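Local coordinates for Rho-class glutathione S-transferase (Laternula elliptica, PDB 3QAV), which probably conjugates glutathione to electrophilic substrates, as a cytosolic transferase, at residues A[33-47]-A[219-231]. Sequence-based numbering, arbitrary orientation.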
# COMPACT_ATOMS: atom_id res chain seq x y z
N SER A 33 10.67 1.48 -17.70
CA SER A 33 10.02 2.73 -18.09
C SER A 33 8.51 2.74 -17.88
O SER A 33 7.83 1.77 -18.21
CB SER A 33 10.34 3.04 -19.56
OG SER A 33 9.82 4.30 -19.95
N GLY A 34 8.01 3.85 -17.33
CA GLY A 34 6.59 4.02 -17.10
C GLY A 34 6.03 3.55 -15.76
O GLY A 34 4.90 3.91 -15.40
N SER A 35 6.82 2.76 -15.03
CA SER A 35 6.45 2.20 -13.74
C SER A 35 6.54 3.15 -12.54
O SER A 35 7.64 3.52 -12.12
CB SER A 35 7.33 0.96 -13.48
OG SER A 35 7.38 0.61 -12.11
N PRO A 36 5.39 3.57 -11.98
CA PRO A 36 5.42 4.48 -10.83
C PRO A 36 6.25 3.94 -9.66
O PRO A 36 6.97 4.69 -8.99
CB PRO A 36 3.94 4.65 -10.48
CG PRO A 36 3.28 4.54 -11.81
CD PRO A 36 4.00 3.35 -12.42
N PRO A 37 6.17 2.62 -9.39
CA PRO A 37 6.99 2.13 -8.28
C PRO A 37 8.49 2.28 -8.55
O PRO A 37 9.29 2.46 -7.62
CB PRO A 37 6.53 0.67 -8.12
CG PRO A 37 5.81 0.34 -9.40
CD PRO A 37 5.16 1.63 -9.79
N CYS A 38 8.89 2.23 -9.82
CA CYS A 38 10.29 2.40 -10.16
C CYS A 38 10.65 3.88 -10.04
O CYS A 38 11.69 4.24 -9.48
CB CYS A 38 10.57 1.94 -11.60
SG CYS A 38 10.44 0.15 -11.85
N TRP A 39 9.76 4.73 -10.55
CA TRP A 39 9.97 6.17 -10.52
C TRP A 39 10.19 6.64 -9.10
O TRP A 39 11.07 7.45 -8.84
CB TRP A 39 8.75 6.89 -11.13
CG TRP A 39 9.06 8.25 -11.69
CD1 TRP A 39 10.13 9.04 -11.39
CD2 TRP A 39 8.25 8.99 -12.61
NE1 TRP A 39 10.05 10.23 -12.07
CE2 TRP A 39 8.90 10.23 -12.83
CE3 TRP A 39 7.05 8.74 -13.28
CZ2 TRP A 39 8.38 11.21 -13.69
CZ3 TRP A 39 6.53 9.71 -14.13
CH2 TRP A 39 7.20 10.93 -14.33
N LYS A 40 9.38 6.13 -8.18
CA LYS A 40 9.50 6.49 -6.77
C LYS A 40 10.94 6.31 -6.30
O LYS A 40 11.53 7.20 -5.68
CB LYS A 40 8.59 5.61 -5.91
CG LYS A 40 7.11 5.95 -5.96
CD LYS A 40 6.25 4.81 -5.38
CE LYS A 40 6.58 4.51 -3.92
NZ LYS A 40 5.79 3.35 -3.36
N VAL A 41 11.49 5.14 -6.60
CA VAL A 41 12.85 4.82 -6.21
C VAL A 41 13.90 5.75 -6.83
O VAL A 41 14.81 6.22 -6.14
CB VAL A 41 13.19 3.34 -6.56
CG1 VAL A 41 14.65 3.04 -6.22
CG2 VAL A 41 12.28 2.40 -5.74
N LEU A 42 13.77 6.03 -8.13
CA LEU A 42 14.73 6.90 -8.80
C LEU A 42 14.69 8.31 -8.23
O LEU A 42 15.73 8.97 -8.09
CB LEU A 42 14.45 6.94 -10.30
CG LEU A 42 14.53 5.60 -11.05
CD1 LEU A 42 14.23 5.82 -12.53
CD2 LEU A 42 15.92 4.98 -10.87
N LEU A 43 13.49 8.78 -7.89
CA LEU A 43 13.32 10.12 -7.34
C LEU A 43 13.99 10.24 -5.98
O LEU A 43 14.64 11.24 -5.70
CB LEU A 43 11.83 10.47 -7.22
CG LEU A 43 11.14 10.91 -8.51
CD1 LEU A 43 9.70 11.30 -8.21
CD2 LEU A 43 11.88 12.11 -9.09
N VAL A 44 13.81 9.24 -5.13
CA VAL A 44 14.44 9.27 -3.81
C VAL A 44 15.96 9.31 -3.96
O VAL A 44 16.63 10.10 -3.30
CB VAL A 44 14.07 8.02 -2.97
CG1 VAL A 44 14.91 7.98 -1.70
CG2 VAL A 44 12.60 8.06 -2.63
N LEU A 45 16.50 8.46 -4.82
CA LEU A 45 17.95 8.42 -5.04
C LEU A 45 18.48 9.76 -5.56
O LEU A 45 19.48 10.26 -5.07
CB LEU A 45 18.30 7.31 -6.04
CG LEU A 45 18.17 5.85 -5.57
CD1 LEU A 45 18.22 4.92 -6.78
CD2 LEU A 45 19.29 5.53 -4.58
N GLN A 46 17.79 10.32 -6.56
CA GLN A 46 18.19 11.59 -7.15
C GLN A 46 18.07 12.73 -6.14
O GLN A 46 19.00 13.52 -5.97
CB GLN A 46 17.32 11.91 -8.36
CG GLN A 46 17.53 11.01 -9.58
CD GLN A 46 18.83 11.29 -10.32
OE1 GLN A 46 19.21 12.45 -10.49
NE2 GLN A 46 19.49 10.24 -10.78
N GLU A 47 16.93 12.82 -5.47
CA GLU A 47 16.71 13.89 -4.49
C GLU A 47 17.77 13.87 -3.39
O GLU A 47 18.27 14.91 -2.98
CB GLU A 47 15.32 13.76 -3.87
CG GLU A 47 14.20 14.16 -4.81
CD GLU A 47 14.10 15.66 -4.99
OE1 GLU A 47 13.44 16.10 -5.96
OE2 GLU A 47 14.68 16.40 -4.17
N ARG A 219 11.24 20.57 -11.93
CA ARG A 219 12.22 20.18 -10.93
C ARG A 219 13.26 19.28 -11.61
O ARG A 219 12.93 18.24 -12.17
CB ARG A 219 11.51 19.45 -9.80
CG ARG A 219 12.28 19.36 -8.49
CD ARG A 219 11.43 18.64 -7.43
NE ARG A 219 12.21 18.38 -6.23
CZ ARG A 219 12.43 19.28 -5.27
NH1 ARG A 219 13.16 18.95 -4.22
NH2 ARG A 219 11.90 20.49 -5.37
N PRO A 220 14.55 19.67 -11.56
CA PRO A 220 15.62 18.89 -12.18
C PRO A 220 15.63 17.37 -11.97
O PRO A 220 15.89 16.62 -12.92
CB PRO A 220 16.90 19.57 -11.67
CG PRO A 220 16.46 20.24 -10.40
CD PRO A 220 15.10 20.77 -10.75
N THR A 221 15.35 16.91 -10.75
CA THR A 221 15.34 15.48 -10.47
C THR A 221 14.22 14.75 -11.22
O THR A 221 14.37 13.58 -11.58
CB THR A 221 15.18 15.19 -8.96
OG1 THR A 221 13.98 15.81 -8.48
CG2 THR A 221 16.37 15.72 -8.18
N ILE A 222 13.10 15.44 -11.43
CA ILE A 222 11.97 14.85 -12.14
C ILE A 222 12.33 14.81 -13.62
O ILE A 222 12.07 13.82 -14.31
CB ILE A 222 10.64 15.66 -11.95
CG1 ILE A 222 9.98 15.33 -10.60
CG2 ILE A 222 9.64 15.29 -13.04
CD1 ILE A 222 10.70 15.88 -9.41
N VAL A 223 12.92 15.89 -14.12
CA VAL A 223 13.32 15.96 -15.52
C VAL A 223 14.24 14.78 -15.83
O VAL A 223 14.10 14.13 -16.87
CB VAL A 223 14.09 17.26 -15.84
CG1 VAL A 223 14.58 17.25 -17.28
CG2 VAL A 223 13.19 18.46 -15.61
N LYS A 224 15.16 14.51 -14.91
CA LYS A 224 16.12 13.41 -15.06
C LYS A 224 15.48 12.02 -15.00
O LYS A 224 16.04 11.06 -15.53
CB LYS A 224 17.18 13.50 -13.96
CG LYS A 224 18.04 14.74 -13.99
CD LYS A 224 19.17 14.65 -12.95
CE LYS A 224 20.24 15.70 -13.18
NZ LYS A 224 19.69 17.08 -13.13
N THR A 225 14.33 11.91 -14.37
CA THR A 225 13.71 10.60 -14.26
C THR A 225 12.42 10.37 -15.05
O THR A 225 11.68 9.44 -14.75
CB THR A 225 13.45 10.27 -12.79
OG1 THR A 225 12.67 11.32 -12.20
CG2 THR A 225 14.78 10.14 -12.04
N MET A 226 12.15 11.21 -16.04
CA MET A 226 10.95 11.01 -16.85
C MET A 226 11.10 9.63 -17.49
O MET A 226 12.21 9.23 -17.85
CB MET A 226 10.83 12.08 -17.94
CG MET A 226 10.56 13.52 -17.44
SD MET A 226 8.97 13.72 -16.59
CE MET A 226 7.82 13.54 -17.95
N PRO A 227 9.99 8.88 -17.62
CA PRO A 227 10.04 7.54 -18.23
C PRO A 227 10.65 7.64 -19.63
O PRO A 227 10.10 8.28 -20.52
CB PRO A 227 8.57 7.14 -18.28
CG PRO A 227 8.02 7.79 -17.04
CD PRO A 227 8.65 9.17 -17.08
N PRO A 228 11.81 7.00 -19.84
CA PRO A 228 12.47 7.05 -21.15
C PRO A 228 11.66 6.77 -22.41
O PRO A 228 11.90 7.41 -23.43
CB PRO A 228 13.65 6.07 -20.99
CG PRO A 228 13.26 5.22 -19.82
CD PRO A 228 12.59 6.18 -18.90
N HIS A 229 10.69 5.85 -22.35
CA HIS A 229 9.93 5.52 -23.56
C HIS A 229 8.82 6.48 -23.96
O HIS A 229 8.30 6.38 -25.07
CB HIS A 229 9.36 4.09 -23.48
CG HIS A 229 8.01 3.99 -22.84
ND1 HIS A 229 7.84 3.88 -21.48
CD2 HIS A 229 6.77 3.94 -23.38
CE1 HIS A 229 6.55 3.76 -21.20
NE2 HIS A 229 5.88 3.80 -22.34
N TRP A 230 8.48 7.43 -23.09
CA TRP A 230 7.42 8.39 -23.40
C TRP A 230 7.76 9.39 -24.50
O TRP A 230 6.89 9.79 -25.28
CB TRP A 230 7.04 9.18 -22.13
CG TRP A 230 6.26 8.39 -21.10
CD1 TRP A 230 5.91 7.07 -21.16
CD2 TRP A 230 5.75 8.89 -19.87
NE1 TRP A 230 5.20 6.72 -20.04
CE2 TRP A 230 5.09 7.82 -19.23
CE3 TRP A 230 5.78 10.14 -19.24
CZ2 TRP A 230 4.46 7.96 -17.98
CZ3 TRP A 230 5.15 10.29 -18.00
CH2 TRP A 230 4.50 9.20 -17.39
N ALA A 231 9.01 9.81 -24.57
CA ALA A 231 9.44 10.78 -25.56
C ALA A 231 9.07 10.41 -27.00
O ALA A 231 8.53 11.24 -27.73
CB ALA A 231 10.94 11.01 -25.46
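Trp39 and Thr225 meet at the middle of an interdomain seam of the glutathione S-transferase fold, where helix 36-47 of the thioredoxin-like N-terminal domain lies against helix 220-224 and the loop after it. The indole NE1 donates to Thr225 OG1 (2.8 Å), which is tilted from the ring plane; that hydroxyl in turn donates to Thr221 O, so it serves as both acceptor and donor. With CG anti to its backbone N (chi1 -155°), Trp39 lies across Pro227, whose CD makes a CH-pi contact 3.8 Å from the centroid of the six-membered ring. The edge of the Trp39 six-membered ring is turned to the face of Trp230 in an offset edge-to-face pair, planes at 80°. At one end, Arg219 grips Glu47 side-on, NE to OE1 (2.6 Å) and NH1 to OE2 (3.0 Å), the carboxylate and guanidinium planes close to parallel; Thr221 OG1 also donates to OE1, from above the carboxylate plane. Further out, Phe189 of helix 183-197 is another edge-to-face partner of Trp39. At the other end, close to the glutathione-binding Ser35 that N-caps helix 36-47, Ser33 OG hydrogen-bonds His229 ND1 at 2.5 Å and accepts the backbone N-H of His229 almost straight, at 170°.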